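Local coordinates for protein acetyl-CoA acetyltransferase (Mycobacterium smegmatis, PDB 4EGV) that probably has acyltransferase activity, as a monomeric thiolase-fold protein that carries an additional C-terminal domain, at residues N134-I139 with L276-E281; Y195-N200 with T459-Y464; E111-Q116 with L379-S384. All coordinates share one frame; numbering follows the deposited sequence.

Interaction 1: residues N134-I139 with L276-E281; sequences NDVVLI and LMMSVE
Val137 and Met277 are a hydrogen-bonded pair across two antiparallel strands, exchanging two backbone bonds. Val137 N gives the nearly straight one to Met277 O (3.0 Å, 177° at the hydrogen), and Met277 N returns the other to Val137 O at 3.1 Å. Beyond them, a weak bond of 3.3 Å runs from Ser279 N to Asp135 O. The same carbonyl receives a CA-H...O contact from Met278 CA.

The apolar contacts divide between the two faces of the sheet. On one, Val136 and Met278 (selenomethionine) lie alongside each other and point the same way, with Val136 CG2 3.6 Å from Met278 CG. Leu276 CD1 reaches Val136 CG1 at 4.0 Å, and Leu138 CD1 lies 4.2 Å from Leu276 CB; Val23 of the next strand adjoins this face. On the other, the selenomethionine chain of Met277 leaves with CG anti to the backbone N (chi1 -164°), then bends at its end, bringing CE to 3.6 Å from Ile139 CD1. Helix 117-130 covers Val137 through Phe125 and Ile129.

Among the polar side chains, Ser279 N-caps helix 280-286 and bonds Ser282 through OG. The contact pairs neighbouring strands 136-143 and 271-279 of the thiolase fold. Its chemistry flanks the central, buried pair with apolar side chains on both faces, while the acidic Asp135 stays at the exposed end.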
ATOM      1  N   ASN A 134      -4.281 -26.709  -0.048  1.00 46.86           N
ATOM      2  CA  ASN A 134      -4.518 -26.327  -1.405  1.00 45.98           C
ATOM      3  C   ASN A 134      -3.319 -26.740  -2.235  1.00 45.43           C
ATOM      4  O   ASN A 134      -2.294 -27.036  -1.673  1.00 44.97           O
ATOM      5  CB  ASN A 134      -4.783 -24.827  -1.459  1.00 46.27           C
ATOM      6  CG  ASN A 134      -6.127 -24.456  -0.928  1.00 44.95           C
ATOM      7  OD1 ASN A 134      -7.081 -24.516  -1.617  1.00 43.87           O
ATOM      8  ND2 ASN A 134      -6.191 -24.074   0.311  1.00 44.72           N
ATOM      9  N   ASP A 135      -3.453 -26.776  -3.555  1.00 45.12           N
ATOM     10  CA  ASP A 135      -2.399 -27.246  -4.453  1.00 45.15           C
ATOM     11  C   ASP A 135      -2.076 -26.305  -5.609  1.00 43.57           C
ATOM     12  O   ASP A 135      -0.980 -26.048  -5.918  1.00 43.14           O
ATOM     13  CB  ASP A 135      -2.761 -28.611  -5.030  1.00 46.32           C
ATOM     14  CG  ASP A 135      -2.650 -29.731  -4.037  1.00 49.36           C
ATOM     15  OD1 ASP A 135      -1.611 -29.916  -3.449  1.00 50.04           O
ATOM     16  OD2 ASP A 135      -3.607 -30.437  -3.857  1.00 51.52           O
ATOM     17  N   VAL A 136      -3.073 -25.831  -6.274  1.00 41.89           N
ATOM     18  CA  VAL A 136      -2.949 -24.805  -7.310  1.00 39.97           C
ATOM     19  C   VAL A 136      -3.939 -23.656  -7.110  1.00 38.71           C
ATOM     20  O   VAL A 136      -5.150 -23.847  -7.088  1.00 37.74           O
ATOM     21  CB  VAL A 136      -3.102 -25.369  -8.730  1.00 39.99           C
ATOM     22  CG1 VAL A 136      -2.766 -24.312  -9.777  1.00 38.53           C
ATOM     23  CG2 VAL A 136      -2.253 -26.589  -8.905  1.00 39.64           C
ATOM     24  N   VAL A 137      -3.398 -22.459  -6.974  1.00 37.06           N
ATOM     25  CA  VAL A 137      -4.197 -21.312  -6.669  1.00 35.65           C
ATOM     26  C   VAL A 137      -3.952 -20.221  -7.696  1.00 34.00           C
ATOM     27  O   VAL A 137      -2.848 -20.001  -8.118  1.00 33.22           O
ATOM     28  CB  VAL A 137      -3.858 -20.790  -5.243  1.00 36.16           C
ATOM     29  CG1 VAL A 137      -4.630 -19.483  -4.893  1.00 36.30           C
ATOM     30  CG2 VAL A 137      -4.101 -21.873  -4.201  1.00 35.32           C
ATOM     31  N   LEU A 138      -5.014 -19.545  -8.092  1.00 32.53           N
ATOM     32  CA  LEU A 138      -4.937 -18.357  -8.941  1.00 30.92           C
ATOM     33  C   LEU A 138      -5.472 -17.125  -8.220  1.00 30.06           C
ATOM     34  O   LEU A 138      -6.572 -17.112  -7.730  1.00 29.14           O
ATOM     35  CB  LEU A 138      -5.684 -18.554 -10.281  1.00 30.91           C
ATOM     36  CG  LEU A 138      -5.552 -17.414 -11.304  1.00 30.28           C
ATOM     37  CD1 LEU A 138      -4.076 -17.228 -11.709  1.00 29.95           C
ATOM     38  CD2 LEU A 138      -6.400 -17.621 -12.526  1.00 26.65           C
ATOM     39  N   ILE A 139      -4.654 -16.087  -8.166  1.00 29.64           N
ATOM     40  CA  ILE A 139      -5.009 -14.816  -7.591  1.00 29.52           C
ATOM     41  C   ILE A 139      -5.124 -13.755  -8.700  1.00 28.54           C
ATOM     42  O   ILE A 139      -4.375 -13.786  -9.666  1.00 28.22           O
ATOM     43  CB  ILE A 139      -3.940 -14.470  -6.563  1.00 30.28           C
ATOM     44  CG1 ILE A 139      -4.086 -15.375  -5.346  1.00 31.78           C
ATOM     45  CG2 ILE A 139      -3.994 -13.016  -6.100  1.00 31.05           C
ATOM     46  CD1 ILE A 139      -2.820 -15.423  -4.493  1.00 34.69           C
ATOM     47  N   LEU A 276      -0.126 -16.945 -10.468  1.00 30.71           N
ATOM     48  CA  LEU A 276      -0.332 -18.357 -10.409  1.00 31.67           C
ATOM     49  C   LEU A 276       0.686 -19.013  -9.495  1.00 32.77           C
ATOM     50  O   LEU A 276       1.859 -18.873  -9.678  1.00 32.28           O
ATOM     51  CB  LEU A 276      -0.262 -18.919 -11.816  1.00 31.41           C
ATOM     52  CG  LEU A 276      -0.558 -20.392 -12.125  1.00 31.55           C
ATOM     53  CD1 LEU A 276      -1.974 -20.904 -11.677  1.00 26.38           C
ATOM     54  CD2 LEU A 276      -0.279 -20.588 -13.602  1.00 29.64           C
HETATM   55  N   MSE A 277       0.200 -19.748  -8.512  1.00 35.20           N
HETATM   56  CA  MSE A 277       1.003 -20.291  -7.443  1.00 38.15           C
HETATM   57  C   MSE A 277       0.668 -21.745  -7.234  1.00 38.58           C
HETATM   58  O   MSE A 277      -0.466 -22.162  -7.422  1.00 38.29           O
HETATM   59  CB  MSE A 277       0.668 -19.538  -6.192  1.00 39.30           C
HETATM   60  CG  MSE A 277       1.665 -19.697  -5.055  1.00 46.41           C
HETATM   61 SE   MSE A 277       1.119 -18.636  -3.450  1.00 58.91          SE
HETATM   62  CE  MSE A 277       0.309 -17.134  -4.384  1.00 58.73           C
HETATM   63  N   MSE A 278       1.657 -22.515  -6.815  1.00 39.65           N
HETATM   64  CA  MSE A 278       1.559 -23.974  -6.787  1.00 40.46           C
HETATM   65  C   MSE A 278       2.520 -24.569  -5.771  1.00 40.30           C
HETATM   66  O   MSE A 278       3.480 -23.940  -5.378  1.00 39.64           O
HETATM   67  CB  MSE A 278       1.995 -24.534  -8.141  1.00 40.59           C
HETATM   68  CG  MSE A 278       0.957 -24.894  -9.121  1.00 43.93           C
HETATM   69 SE   MSE A 278       1.793 -25.361 -10.860  1.00 46.46          SE
HETATM   70  CE  MSE A 278       3.598 -25.058 -10.305  1.00 50.53           C
ATOM     71  N   SER A 279       2.276 -25.822  -5.405  1.00 40.80           N
ATOM     72  CA  SER A 279       3.257 -26.642  -4.741  1.00 40.75           C
ATOM     73  C   SER A 279       4.270 -27.050  -5.773  1.00 41.33           C
ATOM     74  O   SER A 279       3.953 -27.247  -6.918  1.00 41.24           O
ATOM     75  CB  SER A 279       2.606 -27.861  -4.096  1.00 40.57           C
ATOM     76  OG  SER A 279       1.947 -28.666  -5.031  1.00 39.00           O
ATOM     77  N   VAL A 280       5.509 -27.157  -5.355  1.00 42.31           N
ATOM     78  CA  VAL A 280       6.591 -27.670  -6.178  1.00 43.48           C
ATOM     79  C   VAL A 280       6.259 -29.049  -6.826  1.00 44.18           C
ATOM     80  O   VAL A 280       6.645 -29.332  -7.956  1.00 43.85           O
ATOM     81  CB  VAL A 280       7.901 -27.593  -5.317  1.00 43.61           C
ATOM     82  CG1 VAL A 280       8.849 -28.755  -5.478  1.00 43.91           C
ATOM     83  CG2 VAL A 280       8.563 -26.246  -5.490  1.00 43.57           C
ATOM     84  N   GLU A 281       5.502 -29.867  -6.114  1.00 45.36           N
ATOM     85  CA  GLU A 281       4.975 -31.111  -6.613  1.00 47.23           C
ATOM     86  C   GLU A 281       4.001 -30.941  -7.765  1.00 47.12           C
ATOM     87  O   GLU A 281       4.049 -31.671  -8.737  1.00 47.20           O
ATOM     88  CB  GLU A 281       4.284 -31.844  -5.488  1.00 48.10           C
ATOM     89  CG  GLU A 281       3.741 -33.213  -5.854  1.00 53.00           C
ATOM     90  CD  GLU A 281       2.900 -33.836  -4.733  1.00 59.46           C
ATOM     91  OE1 GLU A 281       2.463 -33.129  -3.777  1.00 61.48           O
ATOM     92  OE2 GLU A 281       2.682 -35.055  -4.799  1.00 60.55           O
TER

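Interaction 2: residues Y195-N200 with T459-Y464; sequences YGLLEN and TYTVRY
Asn200 lays its side-chain amide over one face of the Tyr460 ring, the two planes only 11° apart and ND2 offset toward the rim, 3.6 Å from CE1. With CG beside its own backbone N (chi1 -81°), the amide also faces the strand backbone: ND2 donates to Tyr460 O at 2.8 Å. Tyr460 O lies in the plane of the amide, but ND2 stands above the carbonyl plane. Tyr460 is thus met twice by one residue, and its hydroxyl is bonded to Arg203.

A second polar link runs the other way. Thr459 OG1 donates to the helix carbonyl Leu197 O at 2.6 Å, arriving in the carbonyl plane on a lone pair. Leu197 itself presses CD2 onto the backbone of Tyr460, 3.5 Å from its C, and its side chain crosses that of Thr461 at about a right angle, CG meeting CG2. Ile474 of the neighbouring strand adjoins Leu197, and Thr461 OG1 bonds Asp257 O.

Helix 191-206 lies in sequence between strands 136-143 and 271-279 and here meets the additional C-terminal domain. Each side contributes a side-chain donor to a backbone acceptor of the other, so the buried join combines directional polar bonds with greasy contact.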
ATOM      1  N   TYR A 195      -4.268  10.998   4.958  1.00 37.08           N
ATOM      2  CA  TYR A 195      -2.851  10.929   4.741  1.00 36.65           C
ATOM      3  C   TYR A 195      -2.155  12.253   4.932  1.00 36.36           C
ATOM      4  O   TYR A 195      -0.976  12.273   5.257  1.00 36.09           O
ATOM      5  CB  TYR A 195      -2.533  10.362   3.360  1.00 36.96           C
ATOM      6  CG  TYR A 195      -2.399   8.854   3.375  1.00 38.13           C
ATOM      7  CD1 TYR A 195      -1.263   8.226   3.908  1.00 38.87           C
ATOM      8  CD2 TYR A 195      -3.432   8.050   2.900  1.00 40.55           C
ATOM      9  CE1 TYR A 195      -1.165   6.842   3.929  1.00 40.07           C
ATOM     10  CE2 TYR A 195      -3.341   6.663   2.914  1.00 40.34           C
ATOM     11  CZ  TYR A 195      -2.215   6.072   3.420  1.00 40.71           C
ATOM     12  OH  TYR A 195      -2.152   4.721   3.446  1.00 41.81           O
ATOM     13  N   GLY A 196      -2.890  13.342   4.722  1.00 35.88           N
ATOM     14  CA  GLY A 196      -2.400  14.668   4.962  1.00 35.41           C
ATOM     15  C   GLY A 196      -2.041  14.858   6.406  1.00 35.28           C
ATOM     16  O   GLY A 196      -1.010  15.468   6.712  1.00 35.43           O
ATOM     17  N   LEU A 197      -2.893  14.351   7.290  1.00 35.00           N
ATOM     18  CA  LEU A 197      -2.676  14.456   8.730  1.00 35.31           C
ATOM     19  C   LEU A 197      -1.412  13.700   9.195  1.00 35.68           C
ATOM     20  O   LEU A 197      -0.674  14.145  10.069  1.00 35.78           O
ATOM     21  CB  LEU A 197      -3.901  13.948   9.489  1.00 34.87           C
ATOM     22  CG  LEU A 197      -5.129  14.855   9.491  1.00 33.54           C
ATOM     23  CD1 LEU A 197      -6.428  14.135   9.680  1.00 31.11           C
ATOM     24  CD2 LEU A 197      -4.977  16.001  10.431  1.00 31.05           C
ATOM     25  N   LEU A 198      -1.177  12.535   8.613  1.00 35.82           N
ATOM     26  CA  LEU A 198      -0.048  11.690   8.946  1.00 35.92           C
ATOM     27  C   LEU A 198       1.231  12.281   8.480  1.00 36.31           C
ATOM     28  O   LEU A 198       2.213  12.224   9.129  1.00 36.21           O
ATOM     29  CB  LEU A 198      -0.189  10.314   8.284  1.00 35.60           C
ATOM     30  CG  LEU A 198      -0.841   9.125   8.990  1.00 35.02           C
ATOM     31  CD1 LEU A 198      -2.077   9.481   9.659  1.00 33.90           C
ATOM     32  CD2 LEU A 198      -1.054   8.013   8.082  1.00 34.12           C
ATOM     33  N   GLU A 199       1.187  12.813   7.290  1.00 36.63           N
ATOM     34  CA  GLU A 199       2.268  13.514   6.694  1.00 37.06           C
ATOM     35  C   GLU A 199       2.645  14.797   7.404  1.00 37.57           C
ATOM     36  O   GLU A 199       3.776  15.083   7.464  1.00 37.40           O
ATOM     37  CB  GLU A 199       1.916  13.763   5.258  1.00 36.97           C
ATOM     38  CG  GLU A 199       3.064  13.926   4.365  1.00 38.01           C
ATOM     39  CD  GLU A 199       3.531  12.672   3.710  1.00 38.75           C
ATOM     40  OE1 GLU A 199       4.694  12.357   3.862  1.00 40.26           O
ATOM     41  OE2 GLU A 199       2.780  12.039   2.999  1.00 39.80           O
ATOM     42  N   ASN A 200       1.700  15.535   7.974  1.00 38.26           N
ATOM     43  CA  ASN A 200       2.008  16.721   8.727  1.00 38.84           C
ATOM     44  C   ASN A 200       2.442  16.388  10.135  1.00 39.40           C
ATOM     45  O   ASN A 200       3.174  17.103  10.742  1.00 39.70           O
ATOM     46  CB  ASN A 200       0.837  17.677   8.716  1.00 38.62           C
ATOM     47  CG  ASN A 200       0.767  18.475   7.493  1.00 37.99           C
ATOM     48  OD1 ASN A 200       1.743  18.789   6.917  1.00 37.77           O
ATOM     49  ND2 ASN A 200      -0.397  18.797   7.090  1.00 36.83           N
ATOM     50  N   THR A 459      -1.515  17.958  14.744  1.00 43.80           N
ATOM     51  CA  THR A 459      -1.454  17.863  13.293  1.00 42.28           C
ATOM     52  C   THR A 459      -2.726  18.456  12.658  1.00 41.23           C
ATOM     53  O   THR A 459      -3.699  18.767  13.332  1.00 40.29           O
ATOM     54  CB  THR A 459      -1.159  16.422  12.834  1.00 42.13           C
ATOM     55  OG1 THR A 459      -0.942  16.388  11.422  1.00 41.09           O
ATOM     56  CG2 THR A 459      -2.277  15.497  13.220  1.00 42.36           C
ATOM     57  N   TYR A 460      -2.680  18.631  11.351  1.00 40.36           N
ATOM     58  CA  TYR A 460      -3.652  19.417  10.625  1.00 39.39           C
ATOM     59  C   TYR A 460      -3.632  19.023   9.149  1.00 38.94           C
ATOM     60  O   TYR A 460      -2.673  18.435   8.631  1.00 38.14           O
ATOM     61  CB  TYR A 460      -3.324  20.920  10.758  1.00 39.12           C
ATOM     62  CG  TYR A 460      -2.033  21.328  10.061  1.00 38.91           C
ATOM     63  CD1 TYR A 460      -2.048  21.890   8.782  1.00 38.26           C
ATOM     64  CD2 TYR A 460      -0.796  21.133  10.678  1.00 39.03           C
ATOM     65  CE1 TYR A 460      -0.876  22.247   8.133  1.00 38.01           C
ATOM     66  CE2 TYR A 460       0.397  21.490  10.037  1.00 39.56           C
ATOM     67  CZ  TYR A 460       0.347  22.055   8.755  1.00 38.36           C
ATOM     68  OH  TYR A 460       1.516  22.404   8.113  1.00 36.64           O
ATOM     69  N   THR A 461      -4.710  19.364   8.471  1.00 38.83           N
ATOM     70  CA  THR A 461      -4.679  19.457   7.024  1.00 38.82           C
ATOM     71  C   THR A 461      -5.656  20.548   6.563  1.00 38.88           C
ATOM     72  O   THR A 461      -6.437  21.057   7.365  1.00 38.15           O
ATOM     73  CB  THR A 461      -4.948  18.074   6.371  1.00 38.94           C
ATOM     74  OG1 THR A 461      -4.799  18.163   4.950  1.00 37.54           O
ATOM     75  CG2 THR A 461      -6.303  17.539   6.758  1.00 37.99           C
ATOM     76  N   VAL A 462      -5.581  20.928   5.294  1.00 38.98           N
ATOM     77  CA  VAL A 462      -6.516  21.890   4.752  1.00 39.20           C
ATOM     78  C   VAL A 462      -7.110  21.355   3.454  1.00 39.91           C
ATOM     79  O   VAL A 462      -6.403  20.768   2.628  1.00 40.16           O
ATOM     80  CB  VAL A 462      -5.843  23.247   4.488  1.00 39.28           C
ATOM     81  CG1 VAL A 462      -6.893  24.293   4.067  1.00 38.81           C
ATOM     82  CG2 VAL A 462      -5.099  23.734   5.696  1.00 37.76           C
ATOM     83  N   ARG A 463      -8.409  21.551   3.264  1.00 40.31           N
ATOM     84  CA  ARG A 463      -9.033  21.197   1.988  1.00 40.84           C
ATOM     85  C   ARG A 463      -9.119  22.409   1.085  1.00 40.40           C
ATOM     86  O   ARG A 463      -9.857  23.328   1.361  1.00 39.99           O
ATOM     87  CB  ARG A 463     -10.426  20.626   2.187  1.00 41.14           C
ATOM     88  CG  ARG A 463     -10.509  19.489   3.173  1.00 43.96           C
ATOM     89  CD  ARG A 463     -11.683  18.594   2.888  1.00 48.66           C
ATOM     90  NE  ARG A 463     -11.567  18.102   1.521  1.00 52.59           N
ATOM     91  CZ  ARG A 463     -11.977  16.915   1.088  1.00 52.23           C
ATOM     92  NH1 ARG A 463     -12.568  16.035   1.904  1.00 52.03           N
ATOM     93  NH2 ARG A 463     -11.783  16.618  -0.177  1.00 50.60           N
ATOM     94  N   TYR A 464      -8.347  22.399   0.012  1.00 40.90           N
ATOM     95  CA  TYR A 464      -8.289  23.513  -0.929  1.00 41.25           C
ATOM     96  C   TYR A 464      -9.293  23.322  -2.063  1.00 41.21           C
ATOM     97  O   TYR A 464      -9.520  24.211  -2.881  1.00 41.29           O
ATOM     98  CB  TYR A 464      -6.886  23.692  -1.497  1.00 40.91           C
ATOM     99  CG  TYR A 464      -5.835  23.948  -0.476  1.00 40.93           C
ATOM    100  CD1 TYR A 464      -5.659  25.200   0.072  1.00 41.74           C
ATOM    101  CD2 TYR A 464      -4.974  22.930  -0.074  1.00 41.07           C
ATOM    102  CE1 TYR A 464      -4.656  25.436   1.017  1.00 41.50           C
ATOM    103  CE2 TYR A 464      -3.965  23.159   0.855  1.00 41.05           C
ATOM    104  CZ  TYR A 464      -3.818  24.411   1.398  1.00 40.45           C
ATOM    105  OH  TYR A 464      -2.825  24.619   2.305  1.00 38.82           O
TER

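Interaction 3: residues E111-Q116 with L379-S384; sequences EVIGGQ and LGNNYS
Ile113 and Asn381 cross at about a right angle, the isoleucine bringing its CG1 arm up to the end of the asparagine side chain. That arm is placed by chi1 of -154°, which turns CG1 away from the backbone N and toward Asn381. Asn381 reaches across in turn with the end of its side chain to the backbone of Gly114.

The loop itself is held in shape by Gln116. Its side chain turns back at chi1 (85°) and bends again at the next bond, so that NE2 donates to Ile113 O at 3.0 Å; the acceptor lies in the amide plane, and the bond is fairly straight, 168° at the hydrogen. Gly114 O is bonded to Ser117 OG at the start of the following helix.

Where the two backbones come nearest, at Gly115 and Asn381, main chain meets main chain: Gly115 CA is 3.7 Å from both Gly380 O and Asn381 O. Tyr343 OH bonds the first of these carbonyls. Ser384 points toward the loop and places CB 4.0 Å from Gly115 O.

Both segments lead into helices of the thiolase fold, 117-130 and 383-397. In thiolases the nucleophilic cysteine stands at the start of the helix that follows this kind of loop, so the glycine-rich meeting probably corresponds to the catalytic region of those relatives.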
ATOM      1  N   GLU A 111     -11.851 -11.262  -1.552  1.00 30.50           N
ATOM      2  CA  GLU A 111     -11.057 -10.835  -0.404  1.00 30.79           C
ATOM      3  C   GLU A 111     -11.582  -9.501   0.149  1.00 29.92           C
ATOM      4  O   GLU A 111     -12.392  -8.834  -0.502  1.00 29.89           O
ATOM      5  CB  GLU A 111      -9.558 -10.812  -0.803  1.00 31.46           C
ATOM      6  CG  GLU A 111      -8.496 -10.174   0.198  1.00 34.67           C
ATOM      7  CD  GLU A 111      -8.311 -10.881   1.591  1.00 38.79           C
ATOM      8  OE1 GLU A 111      -9.272 -11.431   2.168  1.00 35.93           O
ATOM      9  OE2 GLU A 111      -7.164 -10.855   2.115  1.00 40.21           O
ATOM     10  N   VAL A 112     -11.165  -9.146   1.361  1.00 29.30           N
ATOM     11  CA  VAL A 112     -11.448  -7.833   1.968  1.00 28.98           C
ATOM     12  C   VAL A 112     -10.782  -6.661   1.228  1.00 28.70           C
ATOM     13  O   VAL A 112      -9.823  -6.829   0.522  1.00 28.84           O
ATOM     14  CB  VAL A 112     -11.058  -7.788   3.520  1.00 29.48           C
ATOM     15  CG1 VAL A 112     -11.864  -8.843   4.360  1.00 27.31           C
ATOM     16  CG2 VAL A 112      -9.520  -7.915   3.746  1.00 27.57           C
ATOM     17  N   ILE A 113     -11.288  -5.457   1.419  1.00 28.72           N
ATOM     18  CA  ILE A 113     -10.718  -4.248   0.793  1.00 28.09           C
ATOM     19  C   ILE A 113      -9.290  -3.960   1.299  1.00 27.38           C
ATOM     20  O   ILE A 113      -8.904  -4.403   2.376  1.00 26.50           O
ATOM     21  CB  ILE A 113     -11.654  -2.965   1.009  1.00 28.32           C
ATOM     22  CG1 ILE A 113     -11.463  -1.927  -0.076  1.00 29.14           C
ATOM     23  CG2 ILE A 113     -11.456  -2.303   2.395  1.00 27.00           C
ATOM     24  CD1 ILE A 113     -12.412  -2.051  -1.290  1.00 33.55           C
ATOM     25  N   GLY A 114      -8.517  -3.233   0.482  1.00 26.95           N
ATOM     26  CA  GLY A 114      -7.334  -2.487   0.932  1.00 25.85           C
ATOM     27  C   GLY A 114      -6.141  -2.835   0.089  1.00 25.66           C
ATOM     28  O   GLY A 114      -6.074  -3.923  -0.432  1.00 25.38           O
ATOM     29  N   GLY A 115      -5.199  -1.916  -0.055  1.00 25.24           N
ATOM     30  CA  GLY A 115      -3.957  -2.193  -0.794  1.00 25.30           C
ATOM     31  C   GLY A 115      -2.959  -3.281  -0.326  1.00 25.06           C
ATOM     32  O   GLY A 115      -2.037  -3.652  -1.059  1.00 23.32           O
ATOM     33  N   GLN A 116      -3.172  -3.768   0.896  1.00 25.19           N
ATOM     34  CA  GLN A 116      -2.440  -4.872   1.464  1.00 25.40           C
ATOM     35  C   GLN A 116      -2.838  -6.222   0.851  1.00 25.42           C
ATOM     36  O   GLN A 116      -2.036  -7.161   0.880  1.00 24.92           O
ATOM     37  CB  GLN A 116      -2.593  -4.894   3.003  1.00 25.37           C
ATOM     38  CG  GLN A 116      -3.847  -5.617   3.558  1.00 25.53           C
ATOM     39  CD  GLN A 116      -5.165  -4.874   3.291  1.00 25.61           C
ATOM     40  OE1 GLN A 116      -5.213  -3.642   3.189  1.00 25.74           O
ATOM     41  NE2 GLN A 116      -6.246  -5.630   3.215  1.00 24.85           N
ATOM     42  N   LEU A 379      -6.473   3.150  -8.628  1.00 45.22           N
ATOM     43  CA  LEU A 379      -7.122   3.642  -7.423  1.00 46.01           C
ATOM     44  C   LEU A 379      -6.376   3.301  -6.167  1.00 45.18           C
ATOM     45  O   LEU A 379      -6.548   3.963  -5.162  1.00 45.14           O
ATOM     46  CB  LEU A 379      -8.535   3.081  -7.294  1.00 46.81           C
ATOM     47  CG  LEU A 379      -9.505   3.531  -8.404  1.00 49.38           C
ATOM     48  CD1 LEU A 379     -10.883   2.798  -8.283  1.00 51.37           C
ATOM     49  CD2 LEU A 379      -9.589   5.069  -8.623  1.00 48.88           C
ATOM     50  N   GLY A 380      -5.573   2.257  -6.217  1.00 44.19           N
ATOM     51  CA  GLY A 380      -4.823   1.859  -5.059  1.00 43.12           C
ATOM     52  C   GLY A 380      -5.050   0.467  -4.524  1.00 41.96           C
ATOM     53  O   GLY A 380      -4.185  -0.070  -3.835  1.00 42.02           O
ATOM     54  N   ASN A 381      -6.180  -0.127  -4.855  1.00 40.76           N
ATOM     55  CA  ASN A 381      -6.514  -1.408  -4.292  1.00 39.77           C
ATOM     56  C   ASN A 381      -5.739  -2.648  -4.797  1.00 38.30           C
ATOM     57  O   ASN A 381      -5.310  -3.498  -4.008  1.00 37.43           O
ATOM     58  CB  ASN A 381      -8.010  -1.644  -4.342  1.00 40.33           C
ATOM     59  CG  ASN A 381      -8.481  -2.360  -3.121  1.00 41.95           C
ATOM     60  OD1 ASN A 381      -8.645  -3.589  -3.128  1.00 42.55           O
ATOM     61  ND2 ASN A 381      -8.636  -1.609  -2.026  1.00 42.25           N
ATOM     62  N   ASN A 382      -5.575  -2.741  -6.107  1.00 36.88           N
ATOM     63  CA  ASN A 382      -4.896  -3.865  -6.723  1.00 35.41           C
ATOM     64  C   ASN A 382      -3.455  -3.560  -7.176  1.00 34.66           C
ATOM     65  O   ASN A 382      -2.832  -4.336  -7.866  1.00 34.07           O
ATOM     66  CB  ASN A 382      -5.746  -4.418  -7.879  1.00 35.14           C
ATOM     67  CG  ASN A 382      -5.373  -5.812  -8.222  1.00 33.97           C
ATOM     68  OD1 ASN A 382      -5.447  -6.690  -7.374  1.00 31.35           O
ATOM     69  ND2 ASN A 382      -4.914  -6.027  -9.437  1.00 31.45           N
ATOM     70  N   TYR A 383      -2.922  -2.431  -6.755  1.00 34.63           N
ATOM     71  CA  TYR A 383      -1.587  -2.024  -7.159  1.00 34.56           C
ATOM     72  C   TYR A 383      -0.473  -3.026  -6.863  1.00 33.99           C
ATOM     73  O   TYR A 383       0.321  -3.327  -7.735  1.00 33.98           O
ATOM     74  CB  TYR A 383      -1.211  -0.687  -6.543  1.00 35.03           C
ATOM     75  CG  TYR A 383       0.265  -0.426  -6.732  1.00 38.19           C
ATOM     76  CD1 TYR A 383       0.750   0.085  -7.948  1.00 39.00           C
ATOM     77  CD2 TYR A 383       1.190  -0.747  -5.727  1.00 39.87           C
ATOM     78  CE1 TYR A 383       2.060   0.287  -8.138  1.00 41.68           C
ATOM     79  CE2 TYR A 383       2.528  -0.541  -5.931  1.00 41.84           C
ATOM     80  CZ  TYR A 383       2.950  -0.027  -7.139  1.00 43.39           C
ATOM     81  OH  TYR A 383       4.275   0.207  -7.360  1.00 46.39           O
ATOM     82  N   SER A 384      -0.399  -3.536  -5.641  1.00 33.29           N
ATOM     83  CA  SER A 384       0.688  -4.449  -5.264  1.00 32.37           C
ATOM     84  C   SER A 384       0.738  -5.757  -6.035  1.00 31.85           C
ATOM     85  O   SER A 384       1.683  -6.500  -5.924  1.00 32.12           O
ATOM     86  CB  SER A 384       0.713  -4.736  -3.746  1.00 32.12           C
ATOM     87  OG  SER A 384       1.481  -3.780  -3.038  1.00 32.06           O
TER

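Overall arrangement
The three contacts are spread along the molecule. Interactions 1 and 2 lie on opposite sides of the chain's centre, 43 Å apart between centres, and interaction 3 lies between them, its centre 21 Å from that of interaction 1 and 23 Å from that of interaction 2. None touches another; the nearest atoms of 1 and 3 are about 7 Å apart. Helix 117-130 follows the loop of interaction 3 and runs to the strands of interaction 1, covering one of their faces. Strand 136-143 and helix 191-206 then follow in the chain, linking interactions 1 and 2. Interaction 3 probably marks the region equivalent to the active site of thiolases, whereas interaction 2 joins helix 191-206 to a strand within the additional C-terminal domain.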